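Local coordinates for BIFUNCTIONAL PROTEIN Proline utilization A (PutA) (Corynebacterium freiburgense, PDB 5UX5), which catalyses the two-step oxidation of proline to glutamate, with a flavin-dependent proline dehydrogenase and an NAD-dependent aldehyde dehydrogenase joined in one chain, at residues 10-15 with 450-455; 269-274 with 331-336; 729-734 with 825-830; 785-790 with 804-809. One frame throughout, in Å; residues are numbered along the deposited sequence.

Contact 1: residues 10-15 with 450-455; sequences MSYINR and QRWKVA
Trp-452 carries this contact: its indole lies between Ile-13 on one face and Arg-451 CG on the other, with its six-membered ring running up to Tyr-12. Its CB is directed at residues 10-15, CG stands beside the backbone N (chi1 -51°), and the ring slides past Ile-13 and Tyr-12, which point the opposite way. From CG the five-membered ring continues through CD1 and NE1 beneath the methyl CG2 of Ile-13. That methyl stands 3.5 Å from the ring centroid and 10° off the normal, a CH-pi contact over the face. Ile-13 CG1 touches the ring fusion at Trp-452 CD2 (3.9 Å). Farther out, Trp-452 CZ2 passes Ile-13 CA at 3.9 Å, and CE3 lies 3.8 Å from Tyr-12 CE1. CZ3 of Trp-452 comes to the edge of the Tyr-12 ring, 3.4 Å from its CD1, with the two ring planes 40° apart, an oblique pairing. Trp-452 NE1 is 3.7 Å from Asn-14 O, too loosely placed to count as a bond. The polar ends look elsewhere: Arg-451 forms salt bridges to Glu-18 and Asp-335, while Asn-14 bonds to Asp-16 N and Asp-335. The contact thus lies at the surface of the proline dehydrogenase half, where the loop leading into helix 16-31 meets the loop leaving helix 438-450, and Trp-452 rests on Arg-332 and Asp-335 of helix 323-337.

Contact 2: residues 269-274 with 331-336; sequences PDSFQA and LRMMDY
Phe-272 and Arg-332 form a buried cation-pi stack between two helices, 271-287 and 323-337, on the outer layer of the proline dehydrogenase barrel. The guanidinium lies flat on one face of the Phe-272 ring, with centres 4.2 Å apart and planes inclined by only 8°. The extended first part of the chain brings Arg-332 CD almost directly over the ring centroid (4.0 Å), and the bend at chi3 (55°) then lays the guanidinium along the same face. Arg-332 NH2 bonds to Asn-329 OD1 and Ala-455 O. Phe-272 also turns its edge toward the face of Tyr-336 in an offset edge-to-face pair with perpendicular planes; Phe-272 CE1 approaches Tyr-336 CD2 to 3.8 Å. Met-333 CG lies at the Phe-272 edge, 4.3 Å from CD1, while its SD reaches Ser-271 OG at 3.3 Å; that hydroxyl has its strongest polar partner in Leu-268 O, with Gln-265 O also near. Helix 271-287 follows strand 260-265 and helix 323-337 precedes strand 345-350, and both strands pair with 293-298. With the side chain of Pro-269 about 9 Å from the bound FAD, this is helix packing of the kind that encloses a TIM barrel, close to its flavin site.

Contact 3: residues 729-734 with 825-830; sequences SLVILV and LGIMHA
Val-731 and Ile-827 lie side by side and point the same way, their CG1 atoms 3.7 Å apart, as expected for partners in parallel strands. Leu-733 leans across from the next position on this face, bringing CD1 to 3.7 Å from Ile-827 CG2, and the imidazole of His-829 runs alongside it. On the reverse face Ile-732 is flanked by two residues of the other strand: its CG1 is 4.1 Å from Met-828 SD, and its CG2 is 3.9 Å from Ala-830 CB. Strand axes 4.6 Å apart and inclined by 25° describe a regular, twisted pair. Five backbone bonds hold it, from Gly-826 N to Ser-729 O at one end to Ala-830 N to Leu-733 O (2.9 Å, 170° at the hydrogen) at the other. Phe-740 of helix 740-750 packs on the Val-731 face, and Ala-836 of helix 833-841 on the Ile-732 face, giving the helix-sheet-helix layering of an alpha/beta domain in the aldehyde dehydrogenase half. Strand 696-700 bonds to Leu-730 and Ile-732. Much of the buried backbone polarity is therefore met within the sheet, and the polar side chains find partners outside the pair: His-829 NE2 on Asp-807 and Ser-729 OG on Lys-695.

Contact 4: residues 785-790 with 804-809; sequences ESWLVK and GIRDNV
Trp-787 and Arg-806 run side by side on one face of a short antiparallel strand pair interrupted by a classic beta bulge, with indole and guanidinium planes 68° apart. Lys-790 CG lies over one indole face, and Ile-805 O sits at the ring edge, 3.4 Å from Trp-787 CE3. Trp-787 CZ3 meets Arg-806 CG, also at 3.4 Å. At the edge of the guanidinium, within 8° of its plane, is Glu-785 OE1, salt-bridged to Arg-806 NH1 at 3.1 Å. The carboxylate is turned 83° from the guanidinium and presents OE1 alone to NH1, while OE2 lies against Val-809 CA and CG2. OE1 also accepts from Glu-782 N, and Arg-806 NH2 bonds to Gly-777 O, which should limit rotation of both groups. At the corner, Leu-788 CG packs against Asp-807 CB (3.8 Å). Strand 804-807 in turn pairs with strand 824-830, linking segment 785-790 to it. In the bulge Leu-788 and Val-789 both face Ile-805, whose O accepts a firm bond from Leu-788 N (2.8 Å) and a weak one from Val-789 N (3.5 Å). Ile-805 N returns a bond to a lone pair of Val-789 O, at 2.7 Å in the carbonyl plane.

Overall arrangement
From the N terminus, residues 10-15 meet 450-455, closing contact 1 around the proline dehydrogenase barrel. Contact 2 is nested inside it, joining helix 271-287 to helix 323-337, and the two adjoin along helix 323-337. Only after contact 1 has closed does contact 3 open, in the aldehyde dehydrogenase half, with its centre about 57 Å from that of contact 1 and across the chain's centre. Contact 4 is nested within contact 3, and strands 804-807 and 824-830 are direct neighbours, with Ile-827 N 2.7 Å from Arg-806 O. Two nested pairs in series thus follow the two enzyme halves.

Contact 1: residues 10-15 with 450-455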
loop_
_atom_site.group_PDB
_atom_site.type_symbol
_atom_site.label_atom_id
_atom_site.label_comp_id
_atom_site.label_asym_id
_atom_site.label_seq_id
_atom_site.Cartn_x
_atom_site.Cartn_y
_atom_site.Cartn_z
ATOM N N MET A 10 23.918 20.761 27.875
ATOM C CA MET A 10 22.578 20.528 28.385
ATOM C C MET A 10 22.632 20.383 29.894
ATOM O O MET A 10 23.244 19.445 30.406
ATOM C CB MET A 10 21.963 19.288 27.735
ATOM C CG MET A 10 21.844 19.394 26.223
ATOM S SD MET A 10 21.278 21.026 25.686
ATOM C CE MET A 10 19.496 20.795 25.635
ATOM N N SER A 11 21.972 21.307 30.591
ATOM C CA SER A 11 21.898 21.357 32.047
ATOM C C SER A 11 21.029 20.251 32.654
ATOM O O SER A 11 21.019 20.093 33.883
ATOM C CB SER A 11 21.356 22.721 32.462
ATOM O OG SER A 11 19.971 22.817 32.138
ATOM N N TYR A 12 20.305 19.479 31.843
ATOM C CA TYR A 12 19.581 18.355 32.415
ATOM C C TYR A 12 20.491 17.150 32.701
ATOM O O TYR A 12 20.127 16.303 33.522
ATOM C CB TYR A 12 18.410 17.943 31.498
ATOM C CG TYR A 12 18.731 17.651 30.033
ATOM C CD1 TYR A 12 19.291 16.431 29.653
ATOM C CD2 TYR A 12 18.422 18.560 29.021
ATOM C CE1 TYR A 12 19.574 16.134 28.310
ATOM C CE2 TYR A 12 18.698 18.267 27.660
ATOM C CZ TYR A 12 19.279 17.052 27.312
ATOM O OH TYR A 12 19.576 16.748 25.980
ATOM N N ILE A 13 21.669 17.049 32.069
ATOM C CA ILE A 13 22.552 15.913 32.325
ATOM C C ILE A 13 23.160 16.011 33.720
ATOM O O ILE A 13 23.468 17.102 34.210
ATOM C CB ILE A 13 23.652 15.824 31.260
ATOM C CG1 ILE A 13 23.054 15.851 29.866
ATOM C CG2 ILE A 13 24.451 14.546 31.423
ATOM C CD1 ILE A 13 24.109 15.598 28.806
ATOM N N ASN A 14 23.310 14.864 34.377
ATOM C CA ASN A 14 23.855 14.777 35.729
ATOM C C ASN A 14 24.228 13.323 35.986
ATOM O O ASN A 14 23.990 12.444 35.148
ATOM C CB ASN A 14 22.839 15.224 36.760
ATOM C CG ASN A 14 21.639 14.340 36.735
ATOM O OD1 ASN A 14 21.589 13.323 37.428
ATOM N ND2 ASN A 14 20.713 14.649 35.850
ATOM N N ARG A 15 24.711 13.050 37.200
ATOM C CA ARG A 15 25.202 11.716 37.533
ATOM C C ARG A 15 24.399 11.034 38.645
ATOM O O ARG A 15 24.918 10.128 39.302
ATOM C CB ARG A 15 26.688 11.775 37.904
ATOM C CG ARG A 15 27.568 12.420 36.855
ATOM C CD ARG A 15 28.737 11.544 36.419
ATOM N NE ARG A 15 29.326 10.777 37.514
ATOM C CZ ARG A 15 29.893 9.579 37.361
ATOM N NH1 ARG A 15 29.940 8.998 36.145
ATOM N NH2 ARG A 15 30.398 8.952 38.425
ATOM N N GLN A 450 24.471 4.611 28.418
ATOM C CA GLN A 450 24.096 5.135 27.110
ATOM C C GLN A 450 22.980 6.169 27.168
ATOM O O GLN A 450 22.720 6.827 26.155
ATOM C CB GLN A 450 23.675 3.995 26.177
ATOM C CG GLN A 450 24.792 3.027 25.875
ATOM C CD GLN A 450 26.063 3.722 25.378
ATOM O OE1 GLN A 450 26.027 4.547 24.459
ATOM N NE2 GLN A 450 27.195 3.388 25.997
ATOM N N ARG A 451 22.367 6.354 28.337
ATOM C CA ARG A 451 21.214 7.230 28.537
ATOM C C ARG A 451 21.274 8.557 27.780
ATOM O O ARG A 451 20.318 8.935 27.106
ATOM C CB ARG A 451 21.097 7.464 30.045
ATOM C CG ARG A 451 20.403 8.716 30.486
ATOM C CD ARG A 451 20.517 8.847 31.994
ATOM N NE ARG A 451 21.768 8.262 32.457
ATOM C CZ ARG A 451 22.446 8.674 33.525
ATOM N NH1 ARG A 451 22.002 9.677 34.267
ATOM N NH2 ARG A 451 23.576 8.070 33.843
ATOM N N TRP A 452 22.385 9.285 27.866
ATOM C CA TRP A 452 22.465 10.597 27.223
ATOM C C TRP A 452 23.006 10.541 25.803
ATOM O O TRP A 452 22.976 11.555 25.101
ATOM C CB TRP A 452 23.354 11.536 28.048
ATOM C CG TRP A 452 22.982 11.607 29.507
ATOM C CD1 TRP A 452 23.725 11.171 30.569
ATOM C CD2 TRP A 452 21.775 12.149 30.062
ATOM N NE1 TRP A 452 23.054 11.399 31.742
ATOM C CE2 TRP A 452 21.854 11.999 31.458
ATOM C CE3 TRP A 452 20.638 12.744 29.513
ATOM C CZ2 TRP A 452 20.835 12.423 32.309
ATOM C CZ3 TRP A 452 19.642 13.159 30.352
ATOM C CH2 TRP A 452 19.743 13.003 31.738
ATOM N N LYS A 453 23.503 9.389 25.377
ATOM C CA LYS A 453 24.197 9.258 24.109
ATOM C C LYS A 453 23.308 8.751 22.977
ATOM O O LYS A 453 23.641 8.961 21.811
ATOM C CB LYS A 453 25.407 8.339 24.310
ATOM C CG LYS A 453 26.247 8.751 25.549
ATOM C CD LYS A 453 27.489 7.894 25.777
ATOM C CE LYS A 453 28.586 8.717 26.405
ATOM N NZ LYS A 453 29.902 8.588 25.695
ATOM N N VAL A 454 22.171 8.132 23.296
ATOM C CA VAL A 454 21.254 7.635 22.275
ATOM C C VAL A 454 20.677 8.793 21.470
ATOM O O VAL A 454 20.648 9.947 21.909
ATOM C CB VAL A 454 20.139 6.809 22.926
ATOM C CG1 VAL A 454 20.726 5.512 23.475
ATOM C CG2 VAL A 454 19.438 7.629 23.996
ATOM N N ALA A 455 20.234 8.485 20.257
ATOM C CA ALA A 455 19.816 9.563 19.383
ATOM C C ALA A 455 18.549 10.209 19.911
ATOM O O ALA A 455 17.859 9.669 20.773
ATOM C CB ALA A 455 19.569 9.061 17.971
#

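Contact 2: residues 269-274 with 331-336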
loop_
_atom_site.group_PDB
_atom_site.type_symbol
_atom_site.label_atom_id
_atom_site.label_comp_id
_atom_site.label_asym_id
_atom_site.label_seq_id
_atom_site.Cartn_x
_atom_site.Cartn_y
_atom_site.Cartn_z
ATOM N N PRO A 269 12.989 7.649 19.345
ATOM C CA PRO A 269 13.995 8.637 19.744
ATOM C C PRO A 269 13.421 10.048 19.825
ATOM O O PRO A 269 13.768 10.797 20.737
ATOM C CB PRO A 269 15.071 8.495 18.661
ATOM C CG PRO A 269 14.403 7.782 17.545
ATOM C CD PRO A 269 13.415 6.869 18.172
ATOM N N ASP A 270 12.540 10.430 18.910
ATOM C CA ASP A 270 12.027 11.791 18.933
ATOM C C ASP A 270 10.971 12.009 20.022
ATOM O O ASP A 270 10.429 13.114 20.129
ATOM C CB ASP A 270 11.500 12.172 17.546
ATOM C CG ASP A 270 10.617 11.091 16.921
ATOM O OD1 ASP A 270 10.845 9.888 17.173
ATOM O OD2 ASP A 270 9.685 11.451 16.172
ATOM N N SER A 271 10.661 10.995 20.834
ATOM C CA SER A 271 9.805 11.229 21.990
ATOM C C SER A 271 10.551 11.943 23.104
ATOM O O SER A 271 9.917 12.526 23.980
ATOM C CB SER A 271 9.199 9.919 22.510
ATOM O OG SER A 271 10.132 9.159 23.246
ATOM N N PHE A 272 11.883 11.935 23.085
ATOM C CA PHE A 272 12.604 12.793 24.010
ATOM C C PHE A 272 12.355 14.260 23.672
ATOM O O PHE A 272 12.229 15.097 24.573
ATOM C CB PHE A 272 14.102 12.463 24.005
ATOM C CG PHE A 272 14.917 13.376 24.886
ATOM C CD1 PHE A 272 14.644 13.484 26.243
ATOM C CD2 PHE A 272 15.936 14.152 24.351
ATOM C CE1 PHE A 272 15.376 14.333 27.048
ATOM C CE2 PHE A 272 16.664 15.005 25.151
ATOM C CZ PHE A 272 16.383 15.095 26.505
ATOM N N GLN A 273 12.286 14.599 22.384
ATOM C CA GLN A 273 11.928 15.967 22.032
ATOM C C GLN A 273 10.479 16.260 22.399
ATOM O O GLN A 273 10.163 17.354 22.870
ATOM C CB GLN A 273 12.196 16.206 20.557
ATOM C CG GLN A 273 13.654 16.086 20.239
ATOM C CD GLN A 273 13.946 16.009 18.761
ATOM O OE1 GLN A 273 13.077 15.676 17.949
ATOM N NE2 GLN A 273 15.173 16.370 18.391
ATOM N N ALA A 274 9.582 15.293 22.194
ATOM C CA ALA A 274 8.195 15.471 22.603
ATOM C C ALA A 274 8.090 15.743 24.099
ATOM O O ALA A 274 7.281 16.569 24.534
ATOM C CB ALA A 274 7.378 14.233 22.219
ATOM N N LEU A 331 15.438 5.465 30.449
ATOM C CA LEU A 331 16.120 6.083 31.580
ATOM C C LEU A 331 16.375 7.564 31.338
ATOM O O LEU A 331 16.325 8.357 32.282
ATOM C CB LEU A 331 17.426 5.355 31.872
ATOM C CG LEU A 331 17.343 3.892 32.307
ATOM C CD1 LEU A 331 18.704 3.268 32.177
ATOM C CD2 LEU A 331 16.963 3.811 33.740
ATOM N N ARG A 332 16.672 7.964 30.095
ATOM C CA ARG A 332 16.896 9.388 29.840
ATOM C C ARG A 332 15.629 10.201 30.076
ATOM O O ARG A 332 15.676 11.277 30.687
ATOM C CB ARG A 332 17.417 9.633 28.427
ATOM C CG ARG A 332 17.613 11.122 28.112
ATOM C CD ARG A 332 18.259 11.374 26.741
ATOM N NE ARG A 332 17.502 10.715 25.675
ATOM C CZ ARG A 332 17.751 10.813 24.366
ATOM N NH1 ARG A 332 18.748 11.548 23.919
ATOM N NH2 ARG A 332 16.995 10.156 23.498
ATOM N N MET A 333 14.486 9.709 29.606
ATOM C CA MET A 333 13.267 10.484 29.775
ATOM C C MET A 333 12.855 10.563 31.236
ATOM O O MET A 333 12.413 11.615 31.709
ATOM C CB MET A 333 12.147 9.914 28.913
ATOM C CG MET A 333 12.472 9.958 27.434
ATOM S SD MET A 333 11.011 9.921 26.377
ATOM C CE MET A 333 10.295 8.387 26.868
ATOM N N MET A 334 13.003 9.461 31.961
ATOM C CA MET A 334 12.768 9.454 33.399
ATOM C C MET A 334 13.661 10.476 34.098
ATOM O O MET A 334 13.189 11.330 34.863
ATOM C CB MET A 334 13.044 8.046 33.901
ATOM C CG MET A 334 12.816 7.753 35.307
ATOM S SD MET A 334 13.351 6.049 35.433
ATOM C CE MET A 334 15.080 6.290 35.195
ATOM N N ASP A 335 14.957 10.415 33.801
ATOM C CA ASP A 335 15.951 11.310 34.372
ATOM C C ASP A 335 15.560 12.773 34.206
ATOM O O ASP A 335 15.693 13.576 35.136
ATOM C CB ASP A 335 17.270 11.031 33.651
ATOM C CG ASP A 335 18.482 11.426 34.440
ATOM O OD1 ASP A 335 18.523 12.554 34.987
ATOM O OD2 ASP A 335 19.412 10.590 34.467
ATOM N N TYR A 336 15.100 13.138 33.015
ATOM C CA TYR A 336 14.848 14.535 32.694
ATOM C C TYR A 336 13.641 15.070 33.460
ATOM O O TYR A 336 13.642 16.222 33.918
ATOM C CB TYR A 336 14.640 14.659 31.185
ATOM C CG TYR A 336 14.251 16.029 30.642
ATOM C CD1 TYR A 336 12.946 16.507 30.732
ATOM C CD2 TYR A 336 15.179 16.807 29.958
ATOM C CE1 TYR A 336 12.600 17.747 30.214
ATOM C CE2 TYR A 336 14.843 18.040 29.426
ATOM C CZ TYR A 336 13.552 18.512 29.559
ATOM O OH TYR A 336 13.234 19.746 29.023
#

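Contact 3: residues 729-734 with 825-830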
loop_
_atom_site.group_PDB
_atom_site.type_symbol
_atom_site.label_atom_id
_atom_site.label_comp_id
_atom_site.label_asym_id
_atom_site.label_seq_id
_atom_site.Cartn_x
_atom_site.Cartn_y
_atom_site.Cartn_z
ATOM N N SER A 729 -14.058 -4.243 -7.742
ATOM C CA SER A 729 -15.445 -4.001 -8.063
ATOM C C SER A 729 -16.339 -5.043 -7.442
ATOM O O SER A 729 -17.526 -4.793 -7.220
ATOM C CB SER A 729 -15.619 -4.034 -9.586
ATOM O OG SER A 729 -16.196 -2.848 -10.106
ATOM N N LEU A 730 -15.776 -6.176 -7.106
ATOM C CA LEU A 730 -16.519 -7.288 -6.566
ATOM C C LEU A 730 -15.781 -7.799 -5.342
ATOM O O LEU A 730 -14.548 -7.876 -5.334
ATOM C CB LEU A 730 -16.654 -8.383 -7.627
ATOM C CG LEU A 730 -17.254 -7.937 -8.974
ATOM C CD1 LEU A 730 -16.939 -8.919 -10.081
ATOM C CD2 LEU A 730 -18.762 -7.779 -8.899
ATOM N N VAL A 731 -16.541 -8.113 -4.303
ATOM C CA VAL A 731 -16.093 -8.942 -3.194
ATOM C C VAL A 731 -17.005 -10.175 -3.173
ATOM O O VAL A 731 -18.241 -10.051 -3.203
ATOM C CB VAL A 731 -16.083 -8.144 -1.855
ATOM C CG1 VAL A 731 -17.437 -7.605 -1.510
ATOM C CG2 VAL A 731 -15.526 -8.943 -0.673
ATOM N N ILE A 732 -16.394 -11.357 -3.188
ATOM C CA ILE A 732 -17.107 -12.632 -3.229
ATOM C C ILE A 732 -16.865 -13.301 -1.887
ATOM O O ILE A 732 -15.730 -13.681 -1.581
ATOM C CB ILE A 732 -16.616 -13.548 -4.362
ATOM C CG1 ILE A 732 -16.601 -12.853 -5.712
ATOM C CG2 ILE A 732 -17.452 -14.805 -4.463
ATOM C CD1 ILE A 732 -15.957 -13.727 -6.733
ATOM N N LEU A 733 -17.917 -13.448 -1.092
ATOM C CA LEU A 733 -17.831 -14.044 0.234
ATOM C C LEU A 733 -18.240 -15.506 0.161
ATOM O O LEU A 733 -19.280 -15.830 -0.424
ATOM C CB LEU A 733 -18.750 -13.316 1.205
ATOM C CG LEU A 733 -18.786 -11.813 1.072
ATOM C CD1 LEU A 733 -19.812 -11.282 2.041
ATOM C CD2 LEU A 733 -17.434 -11.301 1.411
ATOM N N VAL A 734 -17.425 -16.386 0.734
ATOM C CA VAL A 734 -17.767 -17.804 0.809
ATOM C C VAL A 734 -18.435 -18.082 2.145
ATOM O O VAL A 734 -17.897 -17.734 3.208
ATOM C CB VAL A 734 -16.537 -18.703 0.617
ATOM C CG1 VAL A 734 -16.965 -20.142 0.735
ATOM C CG2 VAL A 734 -15.893 -18.459 -0.749
ATOM N N LEU A 825 -19.162 -1.010 -5.467
ATOM C CA LEU A 825 -18.698 -2.336 -5.112
ATOM C C LEU A 825 -19.889 -3.264 -5.066
ATOM O O LEU A 825 -20.934 -2.894 -4.541
ATOM C CB LEU A 825 -18.028 -2.319 -3.750
ATOM C CG LEU A 825 -17.754 -3.661 -3.096
ATOM C CD1 LEU A 825 -16.639 -4.365 -3.843
ATOM C CD2 LEU A 825 -17.383 -3.417 -1.643
ATOM N N GLY A 826 -19.743 -4.466 -5.608
ATOM C CA GLY A 826 -20.805 -5.469 -5.569
ATOM C C GLY A 826 -20.382 -6.668 -4.739
ATOM O O GLY A 826 -19.237 -7.120 -4.829
ATOM N N ILE A 827 -21.319 -7.200 -3.955
ATOM C CA ILE A 827 -21.079 -8.382 -3.132
ATOM C C ILE A 827 -21.766 -9.562 -3.782
ATOM O O ILE A 827 -22.952 -9.488 -4.107
ATOM C CB ILE A 827 -21.597 -8.211 -1.696
ATOM C CG1 ILE A 827 -21.080 -6.908 -1.090
ATOM C CG2 ILE A 827 -21.209 -9.437 -0.853
ATOM C CD1 ILE A 827 -21.589 -6.651 0.293
ATOM N N MET A 828 -21.021 -10.641 -3.978
ATOM C CA MET A 828 -21.565 -11.912 -4.421
ATOM C C MET A 828 -21.446 -12.900 -3.278
ATOM O O MET A 828 -20.494 -12.837 -2.496
ATOM C CB MET A 828 -20.837 -12.431 -5.655
ATOM C CG MET A 828 -20.614 -11.373 -6.693
ATOM S SD MET A 828 -19.769 -12.014 -8.148
ATOM C CE MET A 828 -21.080 -12.904 -8.975
ATOM N N HIS A 829 -22.444 -13.763 -3.132
ATOM C CA HIS A 829 -22.439 -14.779 -2.085
ATOM C C HIS A 829 -22.267 -16.139 -2.741
ATOM O O HIS A 829 -23.166 -16.607 -3.448
ATOM C CB HIS A 829 -23.721 -14.722 -1.260
ATOM C CG HIS A 829 -23.943 -13.403 -0.595
ATOM N ND1 HIS A 829 -23.373 -13.073 0.618
ATOM C CD2 HIS A 829 -24.696 -12.339 -0.964
ATOM C CE1 HIS A 829 -23.752 -11.853 0.958
ATOM N NE2 HIS A 829 -24.559 -11.387 0.019
ATOM N N ALA A 830 -21.135 -16.782 -2.481
ATOM C CA ALA A 830 -20.813 -18.068 -3.078
ATOM C C ALA A 830 -20.885 -19.182 -2.041
ATOM O O ALA A 830 -20.645 -18.965 -0.848
ATOM C CB ALA A 830 -19.428 -18.042 -3.724
#

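Contact 4: residues 785-790 with 804-809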
loop_
_atom_site.group_PDB
_atom_site.type_symbol
_atom_site.label_atom_id
_atom_site.label_comp_id
_atom_site.label_asym_id
_atom_site.label_seq_id
_atom_site.Cartn_x
_atom_site.Cartn_y
_atom_site.Cartn_z
ATOM N N GLU A 785 -31.217 -7.720 -6.357
ATOM C CA GLU A 785 -30.155 -6.960 -5.710
ATOM C C GLU A 785 -30.746 -5.862 -4.823
ATOM O O GLU A 785 -31.915 -5.492 -4.941
ATOM C CB GLU A 785 -29.228 -6.366 -6.777
ATOM C CG GLU A 785 -28.617 -7.451 -7.701
ATOM C CD GLU A 785 -27.659 -6.909 -8.758
ATOM O OE1 GLU A 785 -27.733 -5.695 -9.067
ATOM O OE2 GLU A 785 -26.813 -7.699 -9.264
ATOM N N SER A 786 -29.928 -5.365 -3.900
ATOM C CA SER A 786 -30.325 -4.253 -3.047
ATOM C C SER A 786 -29.093 -3.399 -2.770
ATOM O O SER A 786 -27.962 -3.877 -2.860
ATOM C CB SER A 786 -30.976 -4.747 -1.749
ATOM O OG SER A 786 -30.250 -5.853 -1.242
ATOM N N TRP A 787 -29.320 -2.118 -2.464
ATOM C CA TRP A 787 -28.244 -1.237 -2.019
ATOM C C TRP A 787 -28.053 -1.410 -0.517
ATOM O O TRP A 787 -28.958 -1.095 0.259
ATOM C CB TRP A 787 -28.541 0.234 -2.315
ATOM C CG TRP A 787 -28.404 0.684 -3.731
ATOM C CD1 TRP A 787 -29.380 1.226 -4.508
ATOM C CD2 TRP A 787 -27.215 0.667 -4.541
ATOM N NE1 TRP A 787 -28.885 1.534 -5.761
ATOM C CE2 TRP A 787 -27.562 1.200 -5.806
ATOM C CE3 TRP A 787 -25.899 0.240 -4.326
ATOM C CZ2 TRP A 787 -26.645 1.323 -6.843
ATOM C CZ3 TRP A 787 -24.980 0.359 -5.366
ATOM C CH2 TRP A 787 -25.358 0.891 -6.608
ATOM N N LEU A 788 -26.876 -1.905 -0.110
ATOM C CA LEU A 788 -26.472 -1.812 1.293
ATOM C C LEU A 788 -26.048 -0.393 1.633
ATOM O O LEU A 788 -26.247 0.076 2.759
ATOM C CB LEU A 788 -25.322 -2.774 1.599
ATOM C CG LEU A 788 -25.620 -4.261 1.521
ATOM C CD1 LEU A 788 -24.374 -5.034 1.895
ATOM C CD2 LEU A 788 -26.794 -4.594 2.420
ATOM N N VAL A 789 -25.405 0.279 0.685
ATOM C CA VAL A 789 -25.123 1.705 0.749
ATOM C C VAL A 789 -25.398 2.221 -0.658
ATOM O O VAL A 789 -24.837 1.686 -1.621
ATOM C CB VAL A 789 -23.666 2.000 1.171
ATOM C CG1 VAL A 789 -23.380 3.485 1.126
ATOM C CG2 VAL A 789 -23.348 1.420 2.551
ATOM N N LYS A 790 -26.310 3.245 -0.797
ATOM C CA LYS A 790 -26.698 3.723 -2.134
ATOM C C LYS A 790 -25.922 4.989 -2.481
ATOM O O LYS A 790 -25.904 5.935 -1.692
ATOM C CB LYS A 790 -28.207 3.991 -2.213
ATOM C CG LYS A 790 -28.732 4.463 -3.600
ATOM C CD LYS A 790 -30.231 4.790 -3.579
ATOM C CE LYS A 790 -30.612 5.873 -4.615
ATOM N NZ LYS A 790 -31.215 5.394 -5.919
ATOM N N GLY A 804 -21.199 3.407 -3.164
ATOM C CA GLY A 804 -22.314 2.507 -2.972
ATOM C C GLY A 804 -21.869 1.057 -2.922
ATOM O O GLY A 804 -20.784 0.717 -3.351
ATOM N N ILE A 805 -22.729 0.201 -2.381
ATOM C CA ILE A 805 -22.459 -1.235 -2.293
ATOM C C ILE A 805 -23.740 -1.998 -2.666
ATOM O O ILE A 805 -24.759 -1.884 -1.971
ATOM C CB ILE A 805 -21.970 -1.641 -0.892
ATOM C CG1 ILE A 805 -20.682 -0.909 -0.540
ATOM C CG2 ILE A 805 -21.828 -3.149 -0.756
ATOM C CD1 ILE A 805 -20.263 -1.138 0.858
ATOM N N ARG A 806 -23.694 -2.742 -3.784
ATOM C CA ARG A 806 -24.733 -3.705 -4.158
ATOM C C ARG A 806 -24.521 -5.047 -3.481
ATOM O O ARG A 806 -23.394 -5.558 -3.423
ATOM C CB ARG A 806 -24.713 -3.989 -5.646
ATOM C CG ARG A 806 -24.813 -2.835 -6.488
ATOM C CD ARG A 806 -24.675 -3.282 -7.903
ATOM N NE ARG A 806 -24.818 -2.095 -8.715
ATOM C CZ ARG A 806 -25.708 -1.957 -9.674
ATOM N NH1 ARG A 806 -26.522 -2.967 -9.968
ATOM N NH2 ARG A 806 -25.762 -0.810 -10.338
ATOM N N ASP A 807 -25.623 -5.656 -3.060
ATOM C CA ASP A 807 -25.652 -6.990 -2.477
ATOM C C ASP A 807 -26.367 -7.964 -3.423
ATOM O O ASP A 807 -27.269 -7.581 -4.184
ATOM C CB ASP A 807 -26.337 -6.909 -1.098
ATOM C CG ASP A 807 -26.018 -8.072 -0.187
ATOM O OD1 ASP A 807 -25.131 -8.889 -0.507
ATOM O OD2 ASP A 807 -26.631 -8.120 0.906
ATOM N N ASN A 808 -25.966 -9.238 -3.357
ATOM C CA ASN A 808 -26.593 -10.322 -4.123
ATOM C C ASN A 808 -26.373 -10.165 -5.635
ATOM O O ASN A 808 -27.251 -10.475 -6.444
ATOM C CB ASN A 808 -28.080 -10.422 -3.781
ATOM C CG ASN A 808 -28.309 -10.811 -2.334
ATOM O OD1 ASN A 808 -27.667 -11.723 -1.812
ATOM N ND2 ASN A 808 -29.180 -10.077 -1.659
ATOM N N VAL A 809 -25.197 -9.676 -6.017
ATOM C CA VAL A 809 -24.824 -9.614 -7.428
ATOM C C VAL A 809 -24.626 -11.038 -7.931
ATOM O O VAL A 809 -23.804 -11.789 -7.396
ATOM C CB VAL A 809 -23.558 -8.765 -7.615
ATOM C CG1 VAL A 809 -22.980 -8.958 -8.986
ATOM C CG2 VAL A 809 -23.879 -7.303 -7.399
#